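Local coordinates for protein plasmid stabilization system (PDB 5CEG) that probably acts as the ParE-type toxin of a type II toxin-antitoxin system, a member of the RelE toxin family, held here in complex with another protein, at residues Met15-Pro23 / Ala55-Arg63; Ala81-Thr89 / Trp100-Arg110. All coordinates share one frame; numbering follows the deposited sequence.

Contact 1 of 2, residues Met15-Pro23 / Ala55-Arg63; sequences MAVRLVWSP and ALQLADQPR
Val17, Leu19 and Trp21 of the 15-23 segment lie along the end of helix 41-60, where strand 18-21, the outermost of this chain's sheet in the RelE/ParE fold, meets the helical hairpin that packs on that sheet. The one direct hydrogen bond runs from Val17 N to Ala59 O, 2.9 Å long and nearly straight at 161°, though the donor stands 34° out of the carbonyl plane. The same oxygen takes a CA-H...O contact from Ala16. Further along the strand, Leu19 points to the helix with CG anti to its backbone N (chi1 -166°), which sets CD1 over the helix backbone, 3.4 Å from Ala55 O and 4.1 Å from Ala59 CB. Trp21 brings the CZ2 corner of its indole obliquely to Ala55 CB at 3.6 Å. At the far end, Val17 CG1 meets Pro62 CG, just past the helix.

Further out, Ile103 packs against Trp21 and Val101 against both Val17 and Pro62, so the neighbouring strand 100-108 backs the contact. Backbone bonds from Arg18, Val20 and Ser22 hold the 18-21 strand to that neighbour, while a chain of another protein bonds to the backbone of Trp21. A water ties the start of 15-23 to the last turn of helix 41-60: it donates to Met15 O at 2.6 Å and to Asp60 O at 3.1 Å.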
# COMPACT_ATOMS: atom_id res chain seq x y z
N MET B 15 -11.51 -28.17 -35.13
CA MET B 15 -11.41 -26.73 -34.97
C MET B 15 -10.63 -26.36 -33.70
O MET B 15 -9.69 -25.57 -33.75
CB MET B 15 -12.80 -26.09 -34.93
N ALA B 16 -11.03 -26.94 -32.57
CA ALA B 16 -10.32 -26.72 -31.31
C ALA B 16 -8.92 -27.31 -31.40
O ALA B 16 -8.74 -28.41 -31.93
CB ALA B 16 -11.09 -27.34 -30.15
N VAL B 17 -7.92 -26.57 -30.91
CA VAL B 17 -6.55 -27.09 -30.88
C VAL B 17 -6.38 -28.01 -29.67
O VAL B 17 -7.22 -27.99 -28.76
CB VAL B 17 -5.51 -25.94 -30.83
CG1 VAL B 17 -5.86 -24.87 -31.85
CG2 VAL B 17 -5.44 -25.34 -29.45
N ARG B 18 -5.31 -28.81 -29.67
CA ARG B 18 -5.01 -29.67 -28.53
C ARG B 18 -4.63 -28.79 -27.34
O ARG B 18 -3.83 -27.87 -27.48
CB ARG B 18 -3.87 -30.65 -28.83
CG ARG B 18 -3.54 -31.58 -27.66
CD ARG B 18 -3.25 -32.99 -28.13
NE ARG B 18 -2.62 -33.86 -27.13
CZ ARG B 18 -3.25 -34.80 -26.43
NH1 ARG B 18 -4.55 -35.00 -26.59
NH2 ARG B 18 -2.58 -35.55 -25.57
N LEU B 19 -5.20 -29.08 -26.18
CA LEU B 19 -4.85 -28.32 -24.99
C LEU B 19 -4.33 -29.27 -23.92
O LEU B 19 -4.98 -30.24 -23.54
CB LEU B 19 -6.05 -27.52 -24.47
CG LEU B 19 -5.69 -26.43 -23.43
CD1 LEU B 19 -6.51 -25.17 -23.65
CD2 LEU B 19 -5.90 -26.96 -22.04
N VAL B 20 -3.13 -28.97 -23.43
CA VAL B 20 -2.50 -29.77 -22.41
C VAL B 20 -2.07 -28.87 -21.25
O VAL B 20 -2.01 -27.65 -21.40
CB VAL B 20 -1.29 -30.54 -22.97
CG1 VAL B 20 -1.78 -31.62 -23.98
CG2 VAL B 20 -0.31 -29.60 -23.65
N TRP B 21 -1.80 -29.50 -20.11
CA TRP B 21 -1.46 -28.79 -18.88
C TRP B 21 -0.15 -29.35 -18.35
O TRP B 21 0.04 -30.56 -18.33
CB TRP B 21 -2.55 -28.95 -17.81
CG TRP B 21 -3.96 -28.59 -18.22
CD1 TRP B 21 -4.74 -29.23 -19.14
CD2 TRP B 21 -4.77 -27.52 -17.69
NE1 TRP B 21 -5.98 -28.62 -19.22
CE2 TRP B 21 -6.02 -27.57 -18.34
CE3 TRP B 21 -4.55 -26.52 -16.72
CZ2 TRP B 21 -7.04 -26.67 -18.07
CZ3 TRP B 21 -5.57 -25.62 -16.46
CH2 TRP B 21 -6.80 -25.70 -17.13
N SER B 22 0.76 -28.48 -17.92
CA SER B 22 1.98 -28.99 -17.30
C SER B 22 1.64 -29.77 -16.04
O SER B 22 0.62 -29.52 -15.39
CB SER B 22 2.94 -27.84 -16.97
OG SER B 22 2.54 -27.20 -15.76
N PRO B 23 2.49 -30.73 -15.66
CA PRO B 23 2.27 -31.40 -14.37
C PRO B 23 2.09 -30.42 -13.21
O PRO B 23 1.23 -30.65 -12.36
CB PRO B 23 3.55 -32.23 -14.21
CG PRO B 23 3.90 -32.58 -15.61
CD PRO B 23 3.59 -31.35 -16.43
N ALA B 55 -10.66 -22.64 -20.03
CA ALA B 55 -9.73 -23.47 -20.81
C ALA B 55 -10.36 -23.95 -22.12
O ALA B 55 -9.67 -24.06 -23.13
CB ALA B 55 -9.26 -24.66 -19.98
N LEU B 56 -11.66 -24.24 -22.10
CA LEU B 56 -12.39 -24.65 -23.30
C LEU B 56 -12.44 -23.52 -24.30
O LEU B 56 -12.29 -23.74 -25.50
CB LEU B 56 -13.81 -25.12 -22.95
CG LEU B 56 -13.95 -26.46 -22.23
CD1 LEU B 56 -15.37 -26.63 -21.70
CD2 LEU B 56 -13.58 -27.61 -23.15
N GLN B 57 -12.65 -22.29 -23.82
CA GLN B 57 -12.58 -21.12 -24.69
C GLN B 57 -11.22 -21.02 -25.35
O GLN B 57 -11.10 -20.70 -26.53
CB GLN B 57 -12.83 -19.83 -23.90
CG GLN B 57 -14.25 -19.54 -23.51
CD GLN B 57 -14.36 -18.16 -22.90
OE1 GLN B 57 -13.51 -17.75 -22.11
NE2 GLN B 57 -15.39 -17.42 -23.28
N LEU B 58 -10.18 -21.25 -24.55
CA LEU B 58 -8.82 -21.09 -25.02
C LEU B 58 -8.48 -22.12 -26.10
O LEU B 58 -7.78 -21.82 -27.05
CB LEU B 58 -7.86 -21.20 -23.84
CG LEU B 58 -6.38 -20.94 -24.10
CD1 LEU B 58 -6.17 -19.57 -24.73
CD2 LEU B 58 -5.62 -21.06 -22.78
N ALA B 59 -9.02 -23.33 -25.97
CA ALA B 59 -8.77 -24.34 -26.98
C ALA B 59 -9.36 -23.92 -28.33
O ALA B 59 -8.78 -24.22 -29.38
CB ALA B 59 -9.35 -25.68 -26.54
N ASP B 60 -10.48 -23.21 -28.29
CA ASP B 60 -11.13 -22.69 -29.51
C ASP B 60 -10.45 -21.43 -30.06
O ASP B 60 -10.46 -21.19 -31.27
CB ASP B 60 -12.60 -22.36 -29.23
CG ASP B 60 -13.49 -23.59 -29.19
OD1 ASP B 60 -13.01 -24.69 -29.53
OD2 ASP B 60 -14.67 -23.43 -28.82
N GLN B 61 -9.89 -20.62 -29.18
CA GLN B 61 -9.25 -19.37 -29.60
C GLN B 61 -7.92 -19.24 -28.87
O GLN B 61 -7.83 -18.56 -27.85
CB GLN B 61 -10.14 -18.15 -29.31
CG GLN B 61 -11.39 -18.06 -30.20
CD GLN B 61 -11.06 -17.80 -31.67
OE1 GLN B 61 -9.94 -17.41 -32.01
NE2 GLN B 61 -12.04 -18.04 -32.54
N PRO B 62 -6.89 -19.92 -29.39
CA PRO B 62 -5.63 -20.08 -28.66
C PRO B 62 -4.85 -18.79 -28.40
O PRO B 62 -3.96 -18.79 -27.53
CB PRO B 62 -4.82 -21.02 -29.57
CG PRO B 62 -5.49 -20.98 -30.89
CD PRO B 62 -6.94 -20.73 -30.61
N ARG B 63 -5.17 -17.72 -29.10
CA ARG B 63 -4.45 -16.47 -28.90
C ARG B 63 -5.27 -15.44 -28.11
O ARG B 63 -5.01 -14.24 -28.19
CB ARG B 63 -4.02 -15.90 -30.25
CG ARG B 63 -3.09 -16.85 -31.00
CD ARG B 63 -2.56 -16.22 -32.30
NE ARG B 63 -1.56 -17.06 -32.97
CZ ARG B 63 -1.84 -17.94 -33.93
NH1 ARG B 63 -3.09 -18.12 -34.35
NH2 ARG B 63 -0.86 -18.65 -34.48
O HOH W 1 -8.87 -23.25 -32.99

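Contact 2 of 2, residues Ala81-Thr89 / Trp100-Arg110; sequences APFVLLYET and WVEIVRVVDGR. With NA (sodium ion), chain J.
An antiparallel beta hairpin, strands 83-90 and 100-108, forms the middle of the sheet in this RelE/ParE fold, and a classic beta bulge interrupts its ladder. Leu86 O accepts from Val104 N at 2.7 Å, in the carbonyl plane, and more weakly from Arg105 N at 3.3 Å; the extra residue shifts the register, and Tyr87 pairs with Ile103. Regular hydrogen-bonded pairs flank the bulge, Val84 with Val107 and Glu88 with Glu102.

On the face turned to the helices, Leu85 and Val106 lie side by side, CD2 to CG2 3.6 Å. Tyr87 CG sits between its backbone N and carbonyl carbon (chi1 80°), laying CD2 obliquely against Val101 CG1 at 3.7 Å; its hydroxyl bonds to Pro62 O and Gly65 N. Phe83 stacks edge-to-face with Tyr47 of helix 41-60.

At this end of the hairpin, away from the connection between its strands, Gly109 N donates to Pro82 O, and Asp108 N-caps the short helix through OD1 to Arg110 N. Pro82 CG sits over the centre of the Arg110 guanidinium, 3.7 Å above its plane. Gly109 O binds a sodium ion at 2.5 Å, with two waters and the carbonyls of Leu113, Leu116 and Phe117.

On the face opposite Tyr87, the side chains of Glu88 and Glu102 lie side by side, pointing the same way, with OE2 3.8 Å from OE1 and the carboxylate planes turned 73° apart. One water donates to both oxygens. Glu88 OE1 is hydrogen-bonded to Ser74 OG, and each glutamate forms a salt bridge to a basic side chain of another protein's chain, which probably offsets the repulsion between them and makes this acidic pair part of the binding surface.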
# COMPACT_ATOMS: atom_id res chain seq x y z
N ALA B 81 -10.67 -14.53 -12.72
CA ALA B 81 -10.51 -14.02 -11.36
C ALA B 81 -10.97 -15.02 -10.30
O ALA B 81 -12.04 -15.64 -10.44
CB ALA B 81 -11.28 -12.71 -11.20
N PRO B 82 -10.18 -15.19 -9.24
CA PRO B 82 -8.93 -14.51 -8.85
C PRO B 82 -7.64 -15.14 -9.41
O PRO B 82 -6.54 -14.85 -8.91
CB PRO B 82 -8.95 -14.63 -7.33
CG PRO B 82 -9.59 -15.98 -7.11
CD PRO B 82 -10.66 -16.08 -8.16
N PHE B 83 -7.79 -16.00 -10.42
CA PHE B 83 -6.65 -16.74 -10.96
C PHE B 83 -6.12 -16.12 -12.24
O PHE B 83 -6.83 -15.45 -12.98
CB PHE B 83 -7.04 -18.20 -11.22
CG PHE B 83 -7.73 -18.85 -10.06
CD1 PHE B 83 -7.01 -19.20 -8.93
CD2 PHE B 83 -9.10 -19.06 -10.09
CE1 PHE B 83 -7.65 -19.78 -7.85
CE2 PHE B 83 -9.74 -19.64 -9.02
CZ PHE B 83 -9.03 -19.98 -7.90
N VAL B 84 -4.84 -16.38 -12.49
CA VAL B 84 -4.20 -16.00 -13.72
C VAL B 84 -3.70 -17.28 -14.38
O VAL B 84 -2.95 -18.04 -13.76
CB VAL B 84 -3.03 -15.04 -13.44
CG1 VAL B 84 -2.20 -14.84 -14.67
CG2 VAL B 84 -3.56 -13.70 -12.89
N LEU B 85 -4.16 -17.56 -15.59
CA LEU B 85 -3.64 -18.70 -16.33
C LEU B 85 -2.42 -18.25 -17.12
O LEU B 85 -2.52 -17.32 -17.91
CB LEU B 85 -4.69 -19.28 -17.29
CG LEU B 85 -6.00 -19.88 -16.77
CD1 LEU B 85 -6.86 -20.30 -17.96
CD2 LEU B 85 -5.77 -21.06 -15.87
N LEU B 86 -1.29 -18.92 -16.93
CA LEU B 86 -0.11 -18.65 -17.74
C LEU B 86 0.03 -19.76 -18.77
O LEU B 86 0.03 -20.93 -18.40
CB LEU B 86 1.17 -18.58 -16.89
CG LEU B 86 1.19 -17.56 -15.75
CD1 LEU B 86 2.52 -17.68 -15.00
CD2 LEU B 86 1.00 -16.16 -16.32
N TYR B 87 0.14 -19.41 -20.04
CA TYR B 87 0.19 -20.45 -21.07
C TYR B 87 1.01 -19.99 -22.27
O TYR B 87 1.37 -18.82 -22.38
CB TYR B 87 -1.23 -20.83 -21.52
CG TYR B 87 -1.88 -19.88 -22.52
CD1 TYR B 87 -2.62 -18.78 -22.09
CD2 TYR B 87 -1.78 -20.11 -23.88
CE1 TYR B 87 -3.23 -17.93 -23.01
CE2 TYR B 87 -2.37 -19.28 -24.80
CZ TYR B 87 -3.09 -18.18 -24.37
OH TYR B 87 -3.69 -17.35 -25.31
N GLU B 88 1.27 -20.92 -23.19
CA GLU B 88 1.85 -20.55 -24.48
C GLU B 88 1.17 -21.34 -25.58
O GLU B 88 0.57 -22.38 -25.32
CB GLU B 88 3.36 -20.82 -24.51
CG GLU B 88 3.70 -22.28 -24.20
CD GLU B 88 5.18 -22.62 -24.34
OE1 GLU B 88 6.01 -21.70 -24.51
OE2 GLU B 88 5.50 -23.82 -24.26
N THR B 89 1.27 -20.84 -26.81
CA THR B 89 0.90 -21.64 -27.97
C THR B 89 2.17 -22.21 -28.60
O THR B 89 3.25 -21.63 -28.48
CB THR B 89 0.15 -20.83 -29.06
OG1 THR B 89 1.03 -19.91 -29.70
CG2 THR B 89 -1.06 -20.09 -28.47
N TRP B 100 -0.65 -26.90 -30.40
CA TRP B 100 -1.29 -26.99 -29.10
C TRP B 100 -1.12 -25.76 -28.25
O TRP B 100 -0.41 -24.82 -28.57
CB TRP B 100 -0.79 -28.18 -28.28
CG TRP B 100 0.62 -28.05 -27.89
CD1 TRP B 100 1.13 -27.59 -26.71
CD2 TRP B 100 1.72 -28.37 -28.71
NE1 TRP B 100 2.50 -27.62 -26.75
CE2 TRP B 100 2.89 -28.10 -27.98
CE3 TRP B 100 1.85 -28.87 -30.01
CZ2 TRP B 100 4.15 -28.32 -28.50
CZ3 TRP B 100 3.08 -29.07 -30.52
CH2 TRP B 100 4.22 -28.79 -29.78
N VAL B 101 -1.95 -25.75 -27.22
CA VAL B 101 -1.87 -24.75 -26.16
C VAL B 101 -1.38 -25.51 -24.94
O VAL B 101 -1.95 -26.54 -24.60
CB VAL B 101 -3.23 -24.10 -25.89
CG1 VAL B 101 -3.24 -23.41 -24.52
CG2 VAL B 101 -3.55 -23.11 -27.00
N GLU B 102 -0.32 -25.03 -24.30
CA GLU B 102 0.08 -25.59 -23.01
C GLU B 102 -0.18 -24.60 -21.88
O GLU B 102 0.39 -23.52 -21.88
CB GLU B 102 1.57 -25.98 -22.97
CG GLU B 102 1.96 -26.51 -21.56
CD GLU B 102 3.44 -26.82 -21.36
OE1 GLU B 102 4.21 -26.79 -22.33
OE2 GLU B 102 3.80 -27.13 -20.20
N ILE B 103 -1.05 -24.97 -20.95
CA ILE B 103 -1.23 -24.16 -19.74
C ILE B 103 -0.11 -24.54 -18.77
O ILE B 103 -0.01 -25.68 -18.31
CB ILE B 103 -2.63 -24.34 -19.13
CG1 ILE B 103 -3.68 -23.89 -20.15
CG2 ILE B 103 -2.75 -23.55 -17.83
CD1 ILE B 103 -5.12 -23.98 -19.68
N VAL B 104 0.76 -23.57 -18.50
CA VAL B 104 1.97 -23.84 -17.73
C VAL B 104 1.76 -23.72 -16.21
O VAL B 104 2.28 -24.54 -15.45
CB VAL B 104 3.09 -22.89 -18.21
CG1 VAL B 104 4.37 -23.11 -17.39
CG2 VAL B 104 3.36 -23.14 -19.69
N ARG B 105 0.99 -22.72 -15.76
CA ARG B 105 0.61 -22.58 -14.34
C ARG B 105 -0.79 -22.01 -14.22
O ARG B 105 -1.25 -21.30 -15.12
CB ARG B 105 1.54 -21.64 -13.55
CG ARG B 105 3.00 -22.04 -13.49
CD ARG B 105 3.20 -23.35 -12.75
NE ARG B 105 2.76 -23.39 -11.35
CZ ARG B 105 3.58 -23.32 -10.30
NH1 ARG B 105 4.89 -23.15 -10.47
NH2 ARG B 105 3.09 -23.44 -9.07
N VAL B 106 -1.43 -22.30 -13.09
CA VAL B 106 -2.62 -21.58 -12.66
C VAL B 106 -2.27 -20.86 -11.35
O VAL B 106 -2.03 -21.50 -10.32
CB VAL B 106 -3.82 -22.52 -12.44
CG1 VAL B 106 -5.07 -21.70 -12.10
CG2 VAL B 106 -4.07 -23.38 -13.69
N VAL B 107 -2.20 -19.53 -11.40
CA VAL B 107 -1.70 -18.75 -10.26
C VAL B 107 -2.83 -18.02 -9.54
O VAL B 107 -3.62 -17.36 -10.18
CB VAL B 107 -0.66 -17.73 -10.72
CG1 VAL B 107 -0.09 -16.97 -9.52
CG2 VAL B 107 0.47 -18.43 -11.49
N ASP B 108 -2.90 -18.15 -8.22
CA ASP B 108 -3.89 -17.41 -7.44
C ASP B 108 -3.30 -16.05 -7.07
O ASP B 108 -2.37 -15.99 -6.27
CB ASP B 108 -4.28 -18.19 -6.18
CG ASP B 108 -5.37 -17.50 -5.36
OD1 ASP B 108 -5.69 -16.32 -5.60
OD2 ASP B 108 -5.93 -18.17 -4.47
N GLY B 109 -3.84 -14.98 -7.64
CA GLY B 109 -3.30 -13.66 -7.38
C GLY B 109 -3.39 -13.24 -5.92
O GLY B 109 -2.60 -12.42 -5.45
N ARG B 110 -4.37 -13.77 -5.20
CA ARG B 110 -4.51 -13.44 -3.78
C ARG B 110 -3.35 -14.02 -2.97
O ARG B 110 -3.01 -13.50 -1.91
CB ARG B 110 -5.84 -13.96 -3.22
CG ARG B 110 -7.07 -13.32 -3.85
CD ARG B 110 -8.29 -14.14 -3.44
NE ARG B 110 -9.55 -13.59 -3.93
CZ ARG B 110 -10.68 -14.29 -3.95
NH1 ARG B 110 -10.70 -15.55 -3.54
NH2 ARG B 110 -11.80 -13.73 -4.40
NA NA J . -2.70 -10.11 -4.44
O HOH W 2 4.41 -26.37 -24.94
O HOH W 3 -2.75 -10.73 -2.11
O HOH W 4 -2.29 -7.91 -3.35

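Overall arrangement
Contact 1 closes before contact 2 opens along the chain, and their centres lie 12 Å apart. They share one sheet: strand 18-21 of contact 1 runs parallel beside strand 100-108 of contact 2, whose other neighbour is strand 83-90. Helix 41-60, which ends in contact 1, also covers part of the hairpin, with Leu58 touching both Tyr87 and Val101. A probable hydrogen bond stitches the contacts directly, Ser22 OG to Val104 O at 2.7 Å. Contact 1 packs the end of helix 41-60 against the outermost strand of the chain, and contact 2 forms the strand pairing next to it, while residues of both contacts also meet a chain of another protein, consistent with toxin-antitoxin assembly.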